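3-oxo-tetronate kinase (Haemophilus influenzae, PDB 1YZY) catalyses the ATP-dependent phosphorylation of 3-oxo-tetronate to 3-oxo-tetronate 4-phosphate, as a member of the four-carbon acid sugar kinase family. Local coordinates at residues A[17-22]-A[41-46]; A[61-66]-A[101-106]; A[105-110]-A[185-190]; A[296-299]-A[303-306]. One frame throughout, in Å; residues are numbered along the deposited sequence.

Contact 1 (A[17-22]-A[41-46])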
loop_
_atom_site.group_PDB
_atom_site.type_symbol
_atom_site.label_atom_id
_atom_site.label_comp_id
_atom_site.label_asym_id
_atom_site.label_seq_id
_atom_site.Cartn_x
_atom_site.Cartn_y
_atom_site.Cartn_z
ATOM N N SER A 17 4.743 2.249 -3.305
ATOM C CA SER A 17 5.503 3.465 -3.039
ATOM C C SER A 17 6.984 3.158 -3.259
ATOM O O SER A 17 7.724 3.983 -3.791
ATOM C CB SER A 17 5.295 3.935 -1.600
ATOM O OG SER A 17 4.344 4.988 -1.532
ATOM N N PHE A 18 7.408 1.974 -2.827
ATOM C CA PHE A 18 8.792 1.556 -2.988
ATOM C C PHE A 18 9.194 1.464 -4.446
ATOM O O PHE A 18 10.288 1.874 -4.816
ATOM C CB PHE A 18 9.055 0.225 -2.271
ATOM C CG PHE A 18 9.603 0.395 -0.886
ATOM C CD1 PHE A 18 10.773 1.119 -0.677
ATOM C CD2 PHE A 18 8.946 -0.144 0.212
ATOM C CE1 PHE A 18 11.283 1.308 0.603
ATOM C CE2 PHE A 18 9.446 0.036 1.509
ATOM C CZ PHE A 18 10.619 0.766 1.702
ATOM N N LEU A 19 8.311 0.929 -5.278
ATOM C CA LEU A 19 8.602 0.808 -6.694
ATOM C C LEU A 19 8.767 2.178 -7.336
ATOM O O LEU A 19 9.617 2.358 -8.208
ATOM C CB LEU A 19 7.502 0.015 -7.402
ATOM C CG LEU A 19 7.316 -1.426 -6.911
ATOM C CD1 LEU A 19 6.158 -2.081 -7.648
ATOM C CD2 LEU A 19 8.599 -2.227 -7.113
ATOM N N VAL A 20 7.963 3.140 -6.884
ATOM C CA VAL A 20 7.989 4.514 -7.404
ATOM C C VAL A 20 9.205 5.301 -6.899
ATOM O O VAL A 20 9.810 6.076 -7.639
ATOM C CB VAL A 20 6.669 5.277 -7.042
ATOM C CG1 VAL A 20 6.793 6.775 -7.347
ATOM C CG2 VAL A 20 5.513 4.703 -7.834
ATOM N N GLU A 21 9.506 5.151 -5.615
ATOM C CA GLU A 21 10.641 5.814 -5.002
ATOM C C GLU A 21 11.964 5.268 -5.550
ATOM O O GLU A 21 13.044 5.757 -5.207
ATOM C CB GLU A 21 10.577 5.649 -3.480
ATOM C CG GLU A 21 9.472 6.474 -2.834
ATOM C CD GLU A 21 9.579 7.958 -3.172
ATOM O OE1 GLU A 21 10.263 8.691 -2.433
ATOM O OE2 GLU A 21 8.986 8.391 -4.178
ATOM N N ASN A 22 11.857 4.262 -6.413
ATOM C CA ASN A 22 13.003 3.643 -7.039
ATOM C C ASN A 22 12.914 3.683 -8.561
ATOM O O ASN A 22 13.365 2.770 -9.255
ATOM C CB ASN A 22 13.206 2.228 -6.494
ATOM C CG ASN A 22 13.859 2.234 -5.125
ATOM O OD1 ASN A 22 15.063 2.479 -5.003
ATOM N ND2 ASN A 22 13.062 2.026 -4.079
ATOM N N VAL A 41 2.506 1.404 -18.065
ATOM C CA VAL A 41 3.360 1.651 -16.897
ATOM C C VAL A 41 4.407 0.549 -16.727
ATOM O O VAL A 41 4.355 -0.474 -17.413
ATOM C CB VAL A 41 2.546 1.777 -15.580
ATOM C CG1 VAL A 41 1.674 3.023 -15.620
ATOM C CG2 VAL A 41 1.714 0.527 -15.343
ATOM N N ASP A 42 5.354 0.771 -15.818
ATOM C CA ASP A 42 6.430 -0.178 -15.548
ATOM C C ASP A 42 6.010 -1.283 -14.590
ATOM O O ASP A 42 6.531 -2.396 -14.656
ATOM C CB ASP A 42 7.644 0.540 -14.946
ATOM C CG ASP A 42 8.210 1.605 -15.851
ATOM O OD1 ASP A 42 8.251 1.394 -17.085
ATOM O OD2 ASP A 42 8.631 2.654 -15.317
ATOM N N ALA A 43 5.108 -0.955 -13.670
ATOM C CA ALA A 43 4.631 -1.914 -12.678
ATOM C C ALA A 43 3.152 -1.732 -12.324
ATOM O O ALA A 43 2.644 -0.612 -12.267
ATOM C CB ALA A 43 5.490 -1.818 -11.406
ATOM N N ILE A 44 2.458 -2.843 -12.120
ATOM C CA ILE A 44 1.061 -2.796 -11.728
ATOM C C ILE A 44 0.925 -3.672 -10.498
ATOM O O ILE A 44 1.320 -4.831 -10.520
ATOM C CB ILE A 44 0.121 -3.338 -12.820
ATOM C CG1 ILE A 44 0.317 -2.566 -14.126
ATOM C CG2 ILE A 44 -1.332 -3.210 -12.361
ATOM C CD1 ILE A 44 -0.414 -3.170 -15.307
ATOM N N VAL A 45 0.421 -3.093 -9.414
ATOM C CA VAL A 45 0.214 -3.807 -8.166
ATOM C C VAL A 45 -1.284 -4.055 -7.935
ATOM O O VAL A 45 -2.075 -3.118 -7.968
ATOM C CB VAL A 45 0.729 -2.975 -6.965
ATOM C CG1 VAL A 45 0.572 -3.758 -5.674
ATOM C CG2 VAL A 45 2.176 -2.571 -7.165
ATOM N N ILE A 46 -1.681 -5.306 -7.728
ATOM C CA ILE A 46 -3.085 -5.612 -7.445
ATOM C C ILE A 46 -3.235 -5.951 -5.964
ATOM O O ILE A 46 -2.620 -6.883 -5.462
ATOM C CB ILE A 46 -3.643 -6.764 -8.325
ATOM C CG1 ILE A 46 -3.727 -6.310 -9.780
ATOM C CG2 ILE A 46 -5.046 -7.184 -7.843
ATOM C CD1 ILE A 46 -4.294 -7.352 -10.706
#

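Contact 2 (A[61-66]-A[101-106])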
loop_
_atom_site.group_PDB
_atom_site.type_symbol
_atom_site.label_atom_id
_atom_site.label_comp_id
_atom_site.label_asym_id
_atom_site.label_seq_id
_atom_site.Cartn_x
_atom_site.Cartn_y
_atom_site.Cartn_z
ATOM N N GLN A 61 -8.349 -15.941 -6.372
ATOM C CA GLN A 61 -8.157 -14.504 -6.532
ATOM C C GLN A 61 -6.774 -14.177 -7.076
ATOM O O GLN A 61 -6.626 -13.329 -7.966
ATOM C CB GLN A 61 -8.380 -13.814 -5.190
ATOM C CG GLN A 61 -9.795 -14.025 -4.652
ATOM C CD GLN A 61 -9.960 -13.648 -3.187
ATOM O OE1 GLN A 61 -9.019 -13.206 -2.525
ATOM N NE2 GLN A 61 -11.174 -13.819 -2.678
ATOM N N SER A 62 -5.765 -14.842 -6.521
ATOM C CA SER A 62 -4.375 -14.656 -6.928
ATOM C C SER A 62 -4.180 -15.040 -8.385
ATOM O O SER A 62 -3.427 -14.387 -9.118
ATOM C CB SER A 62 -3.445 -15.478 -6.032
ATOM O OG SER A 62 -3.420 -14.969 -4.701
ATOM N N LEU A 63 -4.845 -16.114 -8.797
ATOM C CA LEU A 63 -4.770 -16.583 -10.172
ATOM C C LEU A 63 -5.492 -15.631 -11.122
ATOM O O LEU A 63 -5.164 -15.553 -12.310
ATOM C CB LEU A 63 -5.362 -17.985 -10.271
ATOM C CG LEU A 63 -4.486 -19.084 -9.665
ATOM C CD1 LEU A 63 -5.282 -20.358 -9.464
ATOM C CD2 LEU A 63 -3.284 -19.320 -10.564
ATOM N N ARG A 64 -6.508 -14.947 -10.603
ATOM C CA ARG A 64 -7.276 -13.985 -11.385
ATOM C C ARG A 64 -6.458 -12.718 -11.553
ATOM O O ARG A 64 -6.491 -12.095 -12.617
ATOM C CB ARG A 64 -8.609 -13.670 -10.700
ATOM C CG ARG A 64 -9.715 -14.676 -10.996
ATOM C CD ARG A 64 -10.916 -14.475 -10.086
ATOM N NE ARG A 64 -11.384 -13.089 -10.083
ATOM C CZ ARG A 64 -11.757 -12.419 -8.993
ATOM N NH1 ARG A 64 -11.726 -12.998 -7.795
ATOM N NH2 ARG A 64 -12.162 -11.157 -9.097
ATOM N N ALA A 65 -5.753 -12.326 -10.490
ATOM C CA ALA A 65 -4.906 -11.133 -10.518
ATOM C C ALA A 65 -3.805 -11.339 -11.546
ATOM O O ALA A 65 -3.485 -10.436 -12.322
ATOM C CB ALA A 65 -4.310 -10.868 -9.147
ATOM N N TYR A 66 -3.243 -12.544 -11.544
ATOM C CA TYR A 66 -2.178 -12.927 -12.464
ATOM C C TYR A 66 -2.647 -12.899 -13.910
ATOM O O TYR A 66 -1.919 -12.453 -14.798
ATOM C CB TYR A 66 -1.669 -14.337 -12.122
ATOM C CG TYR A 66 -0.987 -15.035 -13.282
ATOM C CD1 TYR A 66 0.324 -14.722 -13.639
ATOM C CD2 TYR A 66 -1.683 -15.951 -14.076
ATOM C CE1 TYR A 66 0.921 -15.298 -14.766
ATOM C CE2 TYR A 66 -1.096 -16.526 -15.203
ATOM C CZ TYR A 66 0.206 -16.194 -15.539
ATOM O OH TYR A 66 0.786 -16.757 -16.654
ATOM N N LEU A 101 3.201 -20.909 -9.308
ATOM C CA LEU A 101 4.270 -21.669 -9.952
ATOM C C LEU A 101 3.687 -22.619 -10.981
ATOM O O LEU A 101 4.195 -22.731 -12.094
ATOM C CB LEU A 101 5.080 -22.453 -8.914
ATOM C CG LEU A 101 6.163 -21.673 -8.163
ATOM C CD1 LEU A 101 6.708 -22.512 -7.029
ATOM C CD2 LEU A 101 7.278 -21.260 -9.123
ATOM N N ASP A 102 2.613 -23.300 -10.596
ATOM C CA ASP A 102 1.941 -24.233 -11.491
ATOM C C ASP A 102 1.429 -23.546 -12.752
ATOM O O ASP A 102 1.680 -24.006 -13.871
ATOM C CB ASP A 102 0.771 -24.899 -10.773
ATOM C CG ASP A 102 1.223 -25.901 -9.737
ATOM O OD1 ASP A 102 2.329 -26.466 -9.890
ATOM O OD2 ASP A 102 0.464 -26.130 -8.773
ATOM N N GLU A 103 0.666 -22.478 -12.560
ATOM C CA GLU A 103 0.110 -21.732 -13.677
ATOM C C GLU A 103 1.195 -21.258 -14.630
ATOM O O GLU A 103 1.011 -21.269 -15.853
ATOM C CB GLU A 103 -0.702 -20.542 -13.153
ATOM C CG GLU A 103 -1.176 -19.558 -14.213
ATOM C CD GLU A 103 -2.076 -20.168 -15.278
ATOM O OE1 GLU A 103 -2.870 -21.077 -14.953
ATOM O OE2 GLU A 103 -1.989 -19.726 -16.448
ATOM N N LEU A 104 2.330 -20.866 -14.062
ATOM C CA LEU A 104 3.458 -20.369 -14.842
ATOM C C LEU A 104 4.359 -21.411 -15.510
ATOM O O LEU A 104 5.172 -21.056 -16.371
ATOM C CB LEU A 104 4.310 -19.431 -13.979
ATOM C CG LEU A 104 3.782 -18.007 -13.794
ATOM C CD1 LEU A 104 4.481 -17.330 -12.639
ATOM C CD2 LEU A 104 3.978 -17.216 -15.080
ATOM N N ASN A 105 4.212 -22.684 -15.145
ATOM C CA ASN A 105 5.057 -23.752 -15.707
ATOM C C ASN A 105 6.500 -23.590 -15.232
ATOM O O ASN A 105 7.457 -23.885 -15.955
ATOM C CB ASN A 105 5.015 -23.751 -17.237
ATOM C CG ASN A 105 4.010 -24.725 -17.788
ATOM O OD1 ASN A 105 3.735 -25.763 -17.179
ATOM N ND2 ASN A 105 3.474 -24.419 -18.965
ATOM N N GLU A 106 6.637 -23.067 -14.020
ATOM C CA GLU A 106 7.925 -22.844 -13.383
ATOM C C GLU A 106 7.993 -23.767 -12.171
ATOM O O GLU A 106 6.957 -24.227 -11.678
ATOM C CB GLU A 106 8.038 -21.384 -12.945
ATOM C CG GLU A 106 8.035 -20.396 -14.094
ATOM C CD GLU A 106 9.306 -20.455 -14.906
ATOM O OE1 GLU A 106 10.341 -19.977 -14.404
ATOM O OE2 GLU A 106 9.277 -20.977 -16.036
#

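Contact 3 (A[105-110]-A[185-190])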
loop_
_atom_site.group_PDB
_atom_site.type_symbol
_atom_site.label_atom_id
_atom_site.label_comp_id
_atom_site.label_asym_id
_atom_site.label_seq_id
_atom_site.Cartn_x
_atom_site.Cartn_y
_atom_site.Cartn_z
ATOM N N ASN A 105 4.212 -22.684 -15.145
ATOM C CA ASN A 105 5.057 -23.752 -15.707
ATOM C C ASN A 105 6.500 -23.590 -15.232
ATOM O O ASN A 105 7.457 -23.885 -15.955
ATOM C CB ASN A 105 5.015 -23.751 -17.237
ATOM C CG ASN A 105 4.010 -24.725 -17.788
ATOM O OD1 ASN A 105 3.735 -25.763 -17.179
ATOM N ND2 ASN A 105 3.474 -24.419 -18.965
ATOM N N GLU A 106 6.637 -23.067 -14.020
ATOM C CA GLU A 106 7.925 -22.844 -13.383
ATOM C C GLU A 106 7.993 -23.767 -12.171
ATOM O O GLU A 106 6.957 -24.227 -11.678
ATOM C CB GLU A 106 8.038 -21.384 -12.945
ATOM C CG GLU A 106 8.035 -20.396 -14.094
ATOM C CD GLU A 106 9.306 -20.455 -14.906
ATOM O OE1 GLU A 106 10.341 -19.977 -14.404
ATOM O OE2 GLU A 106 9.277 -20.977 -16.036
ATOM N N ASP A 107 9.201 -24.047 -11.687
ATOM C CA ASP A 107 9.348 -24.935 -10.538
ATOM C C ASP A 107 10.285 -24.460 -9.438
ATOM O O ASP A 107 10.632 -25.225 -8.545
ATOM C CB ASP A 107 9.717 -26.358 -10.991
ATOM C CG ASP A 107 10.656 -26.375 -12.182
ATOM O OD1 ASP A 107 11.805 -25.903 -12.053
ATOM O OD2 ASP A 107 10.243 -26.867 -13.256
ATOM N N PHE A 108 10.656 -23.186 -9.471
ATOM C CA PHE A 108 11.543 -22.644 -8.449
ATOM C C PHE A 108 11.322 -21.144 -8.276
ATOM O O PHE A 108 11.061 -20.436 -9.249
ATOM C CB PHE A 108 13.016 -22.925 -8.822
ATOM C CG PHE A 108 14.000 -22.599 -7.725
ATOM C CD1 PHE A 108 14.004 -23.323 -6.535
ATOM C CD2 PHE A 108 14.910 -21.562 -7.875
ATOM C CE1 PHE A 108 14.897 -23.014 -5.511
ATOM C CE2 PHE A 108 15.811 -21.245 -6.849
ATOM C CZ PHE A 108 15.801 -21.971 -5.670
ATOM N N THR A 109 11.441 -20.667 -7.043
ATOM C CA THR A 109 11.282 -19.246 -6.743
ATOM C C THR A 109 11.990 -18.956 -5.421
ATOM O O THR A 109 12.453 -19.883 -4.761
ATOM C CB THR A 109 9.769 -18.845 -6.644
ATOM O OG1 THR A 109 9.644 -17.416 -6.583
ATOM C CG2 THR A 109 9.114 -19.448 -5.397
ATOM N N VAL A 110 12.101 -17.677 -5.059
ATOM C CA VAL A 110 12.740 -17.262 -3.802
ATOM C C VAL A 110 11.741 -16.735 -2.771
ATOM O O VAL A 110 10.643 -16.306 -3.111
ATOM C CB VAL A 110 13.824 -16.173 -4.029
ATOM C CG1 VAL A 110 14.836 -16.655 -5.045
ATOM C CG2 VAL A 110 13.189 -14.858 -4.476
ATOM N N GLU A 185 22.092 -25.277 -7.379
ATOM C CA GLU A 185 22.396 -26.352 -6.447
ATOM C C GLU A 185 21.143 -26.762 -5.668
ATOM O O GLU A 185 20.873 -27.952 -5.516
ATOM C CB GLU A 185 23.514 -25.882 -5.508
ATOM C CG GLU A 185 23.612 -26.575 -4.169
ATOM C CD GLU A 185 24.291 -25.689 -3.129
ATOM O OE1 GLU A 185 23.574 -24.918 -2.443
ATOM O OE2 GLU A 185 25.538 -25.750 -3.010
ATOM N N LEU A 186 20.397 -25.780 -5.162
ATOM C CA LEU A 186 19.167 -26.047 -4.411
ATOM C C LEU A 186 18.134 -26.754 -5.294
ATOM O O LEU A 186 17.419 -27.637 -4.825
ATOM C CB LEU A 186 18.575 -24.755 -3.846
ATOM C CG LEU A 186 19.335 -24.025 -2.737
ATOM C CD1 LEU A 186 18.614 -22.731 -2.383
ATOM C CD2 LEU A 186 19.469 -24.909 -1.507
ATOM N N LYS A 187 18.060 -26.356 -6.563
ATOM C CA LYS A 187 17.139 -26.961 -7.518
ATOM C C LYS A 187 17.485 -28.418 -7.811
ATOM O O LYS A 187 16.596 -29.240 -8.054
ATOM C CB LYS A 187 17.130 -26.173 -8.829
ATOM C CG LYS A 187 16.554 -24.780 -8.697
ATOM C CD LYS A 187 16.642 -23.996 -10.001
ATOM C CE LYS A 187 15.705 -24.542 -11.068
ATOM N NZ LYS A 187 15.808 -23.753 -12.329
ATOM N N ALA A 188 18.777 -28.716 -7.868
ATOM C CA ALA A 188 19.235 -30.075 -8.126
ATOM C C ALA A 188 18.900 -30.955 -6.922
ATOM O O ALA A 188 18.631 -32.146 -7.063
ATOM C CB ALA A 188 20.727 -30.082 -8.400
ATOM N N GLN A 189 18.920 -30.357 -5.734
ATOM C CA GLN A 189 18.599 -31.065 -4.502
ATOM C C GLN A 189 17.090 -31.280 -4.317
ATOM O O GLN A 189 16.662 -31.855 -3.307
ATOM C CB GLN A 189 19.168 -30.303 -3.308
ATOM C CG GLN A 189 20.679 -30.171 -3.344
ATOM C CD GLN A 189 21.220 -29.329 -2.208
ATOM O OE1 GLN A 189 20.601 -28.351 -1.790
ATOM N NE2 GLN A 189 22.391 -29.700 -1.707
ATOM N N GLY A 190 16.296 -30.808 -5.283
ATOM C CA GLY A 190 14.849 -30.967 -5.237
ATOM C C GLY A 190 14.059 -29.904 -4.491
ATOM O O GLY A 190 12.936 -30.154 -4.042
#

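Contact 4 (A[296-299]-A[303-306])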
loop_
_atom_site.group_PDB
_atom_site.type_symbol
_atom_site.label_atom_id
_atom_site.label_comp_id
_atom_site.label_asym_id
_atom_site.label_seq_id
_atom_site.Cartn_x
_atom_site.Cartn_y
_atom_site.Cartn_z
ATOM N N ALA A 296 -17.156 28.876 -3.845
ATOM C CA ALA A 296 -17.044 30.326 -3.720
ATOM C C ALA A 296 -15.740 30.724 -3.044
ATOM O O ALA A 296 -15.425 31.914 -2.918
ATOM C CB ALA A 296 -18.221 30.879 -2.945
ATOM N N ASN A 297 -14.987 29.721 -2.609
ATOM C CA ASN A 297 -13.708 29.945 -1.952
ATOM C C ASN A 297 -12.620 29.129 -2.634
ATOM O O ASN A 297 -11.607 28.797 -2.017
ATOM C CB ASN A 297 -13.791 29.576 -0.471
ATOM C CG ASN A 297 -14.514 30.622 0.352
ATOM O OD1 ASN A 297 -14.063 31.764 0.457
ATOM N ND2 ASN A 297 -15.619 30.230 0.975
ATOM N N LEU A 298 -12.834 28.805 -3.908
ATOM C CA LEU A 298 -11.871 28.030 -4.684
ATOM C C LEU A 298 -10.773 28.889 -5.300
ATOM O O LEU A 298 -9.912 28.386 -6.023
ATOM C CB LEU A 298 -12.571 27.256 -5.802
ATOM C CG LEU A 298 -13.256 25.939 -5.453
ATOM C CD1 LEU A 298 -13.817 25.332 -6.723
ATOM C CD2 LEU A 298 -12.269 24.980 -4.799
ATOM N N ASP A 299 -10.809 30.187 -5.029
ATOM C CA ASP A 299 -9.815 31.087 -5.593
ATOM C C ASP A 299 -8.777 31.631 -4.620
ATOM O O ASP A 299 -7.961 32.468 -5.000
ATOM C CB ASP A 299 -10.502 32.226 -6.352
ATOM C CG ASP A 299 -11.223 31.738 -7.597
ATOM O OD1 ASP A 299 -10.602 31.736 -8.684
ATOM O OD2 ASP A 299 -12.402 31.338 -7.484
ATOM N N ALA A 303 -6.356 25.864 -0.954
ATOM C CA ALA A 303 -7.649 25.202 -1.079
ATOM C C ALA A 303 -8.505 25.302 0.180
ATOM O O ALA A 303 -7.994 25.254 1.303
ATOM C CB ALA A 303 -7.448 23.759 -1.451
ATOM N N PRO A 304 -9.827 25.479 0.006
ATOM C CA PRO A 304 -10.730 25.585 1.153
ATOM C C PRO A 304 -10.880 24.234 1.861
ATOM O O PRO A 304 -10.867 23.181 1.231
ATOM C CB PRO A 304 -12.030 26.057 0.507
ATOM C CG PRO A 304 -12.001 25.392 -0.809
ATOM C CD PRO A 304 -10.572 25.609 -1.258
ATOM N N MET A 305 -11.043 24.268 3.173
ATOM C CA MET A 305 -11.168 23.038 3.932
ATOM C C MET A 305 -12.443 22.940 4.777
ATOM O O MET A 305 -12.794 23.788 5.604
ATOM C CB MET A 305 -9.985 22.914 4.907
ATOM C CG MET A 305 -10.203 21.913 6.044
ATOM S SD MET A 305 -8.770 21.674 7.099
ATOM C CE MET A 305 -8.750 23.180 8.080
ATOM N N VAL A 306 -13.136 21.832 4.523
ATOM C CA VAL A 306 -14.343 21.366 5.193
ATOM C C VAL A 306 -13.869 20.247 6.117
ATOM O O VAL A 306 -13.369 19.225 5.644
ATOM C CB VAL A 306 -15.432 20.812 4.265
ATOM C CG1 VAL A 306 -16.688 20.558 5.064
ATOM C CG2 VAL A 306 -15.716 21.775 3.139
#

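Contact 1 (A[17-22]-A[41-46])
Leu-19 reaches from the last turn of helix 9-20 onto strand 43-47, where a single methyl of the leucine meets both Ala-43 and Val-45. That methyl, CD1, lies 3.8 Å from Ala-43 CB and 4.0 Å from Val-45 CG2. It gets there because the side chain is extended: chi2 of 177° sets CD1 anti to CA and so drives this branch straight out from the helix. Val-45 answers with the methyl that stands beside its backbone N, and the two branched side chains cross at a slant. Ala-43 and Val-45 sit two apart in an extended strand, so both CB atoms face the helix, while Ile-44 between them points away. The small alanine suits the spot directly under the leucine, where the CA atoms of Leu-19 and Ala-43 stand 7.7 Å apart; the beta-branched valine suits the extended backbone. All three residues are buried and the contact is purely apolar. Ala-228 of helix 221-232 and Thr-26 of the adjacent strand also touch Leu-19, whereas Ile-44 packs on Trp-68 and Leu-69 of helix 55-71. Parallel strands covered by helices on both faces are the hallmark of a layered alpha/beta domain, here the sugar-binding N-terminal domain.

Contact 2 (A[61-66]-A[101-106])
Two neighbouring helices of the sugar-binding domain, 55-71 and 93-104, pack side by side where Leu-63 and Tyr-66 of the first meet Glu-103 and Leu-104 of the second. Tyr-66 bridges most of the gap. Its CG stands anti to the backbone N (chi1 157°), which swings the ring out toward the other helix. There the ring meets Leu-104 at a slant: CE1 is 3.6 Å from Leu-104 CD2, and the hydroxyl OH also lies 3.6 Å from that methyl. Glu-103 approaches the CD2/CE2 side of the ring obliquely, its chain bent at chi2 and its carboxylate plane turned 50° from the ring plane, though how closely is doubtful in the model. One turn earlier, Leu-63 CD2 rests 3.9 Å from Glu-103 CB, methyl against methylene. Within its own helix the tyrosine has the carbonyl O of Leu-63 at its ring edge, in plane, and Phe-77 makes an edge-to-face contact with it. Leu-104 also packs on Leu-216. Just beyond, Asn-105 ends helix 93-104 in a Schellman motif: its phi is positive (68°), and Glu-106 N bonds back to Leu-101 O at 3.1 Å. No hydrogen bond joins the two segments; Tyr-66 OH and Glu-103 OE2 remain 4.1 Å apart. The interface therefore rests on hydrocarbon packing, with exposed Glu-103 lending its aliphatic part and buried Tyr-66 its ring.

Contact 3 (A[105-110]-A[185-190])
Lys-187 lays its aliphatic chain over one face of the Phe-108 ring. CG sits most squarely over the face: it lies 3.6 Å from the ring centroid and only 16° off the ring normal, a CH-pi contact. The next carbon, CD, drifts toward the rim and comes within 3.7 Å of Phe-108 CD2, and CE then passes 3.9 Å from Phe-108 CB. A bend at chi3 (69°) carries the chain on past the ring toward Asp-107. There Lys-187 NZ stops 4.6 Å from Asp-107 OD1, too long for a salt bridge, though the opposite charges would still attract weakly. At the far end of the ring, Phe-108 CZ lies 4.3 Å from Leu-186 CB, approached obliquely. A long lysine suits this half-exposed place, since it can cover an aromatic ring with carbon and still hold its charge at the surface; the buried phenylalanine gives it a flat apolar floor.

Schellman motifs lie close by on both segments: Asn-105 ends helix 93-104 before Phe-108, and Gly-190 ends helix 176-188 after Lys-187. Gly-190 has a phi of 87°, and its N bonds to Lys-187 O at 3.2 Å. Lacking a side chain, the glycine takes this turn without crowding the carbonyl of Gln-189. Further out, Ala-194 of strand 193-196 touches both Phe-108 and Leu-186, so helix 176-188 covers the strand that follows it and the start of its parallel partner, strand 109-111. On that partner, Thr-109 OG1 hydrogen-bonds to Leu-216 O and Val-110 O to Thr-218 OG1, tying it to strand 216-219.

Contact 4 (A[296-299]-A[303-306])
The chain doubles back so that Asn-297 lies beside Pro-304 and Leu-298 beside Ala-303, their CA atoms 6.1 and 6.2 Å apart, with no hydrogen bond between the two segments. Pro-304 carries the contact. Its CD is 3.4 Å from the carbonyl O of Asn-297, and CB and CG stay close to the same oxygen, so the CB-CG-CD edge of the ring lies across the end of that carbonyl. Having no N-H, the proline meets it with carbon alone. Two side chains add to the packing. Asn-297 offers only its CB, 4.1 Å from Pro-304 CB, because its amide leads off and ND2 hydrogen-bonds to Trp-293 O in the preceding helix. Leu-298 sets out away from the proline yet turns one branch back: with CD1 anti to CA (chi2 -177°), CD2 is left to reach Pro-304 CD at 4.0 Å. The rigid proline, already extended, leads into strand 305-307. That strand runs between 248-252 and 272-274 in the nucleotide-binding domain. Trp-293 and Val-294 of helix 286-295 also cover Pro-304, Met-305 packs on Val-263 and Tyr-266 of helix 257-266, and Val-306 returns to Leu-290 and Val-294.

Overall arrangement
Contacts 1, 2 and 3 belong to the sugar-binding N-terminal domain and follow one another along the chain, whereas contact 4 lies in the nucleotide-binding domain. Contacts 1 and 2, with centres 20 Å apart, touch where Ile-46 CD1 packs 3.6 Å from Ala-65 O; strand 43-47 and helix 55-71 follow each other in the chain. Contacts 2 and 3, centres 17 Å apart, share Asn-105 and Glu-106, and Leu-101 CD2 comes 3.9 Å from Phe-108 O. Contact 4 stands far off: about 33 Å from contact 1 and 59 Å from contact 3, centre to centre. All four lie away from the probable ATP-binding residues, such as Ser-254 and Gly-354 to Thr-357.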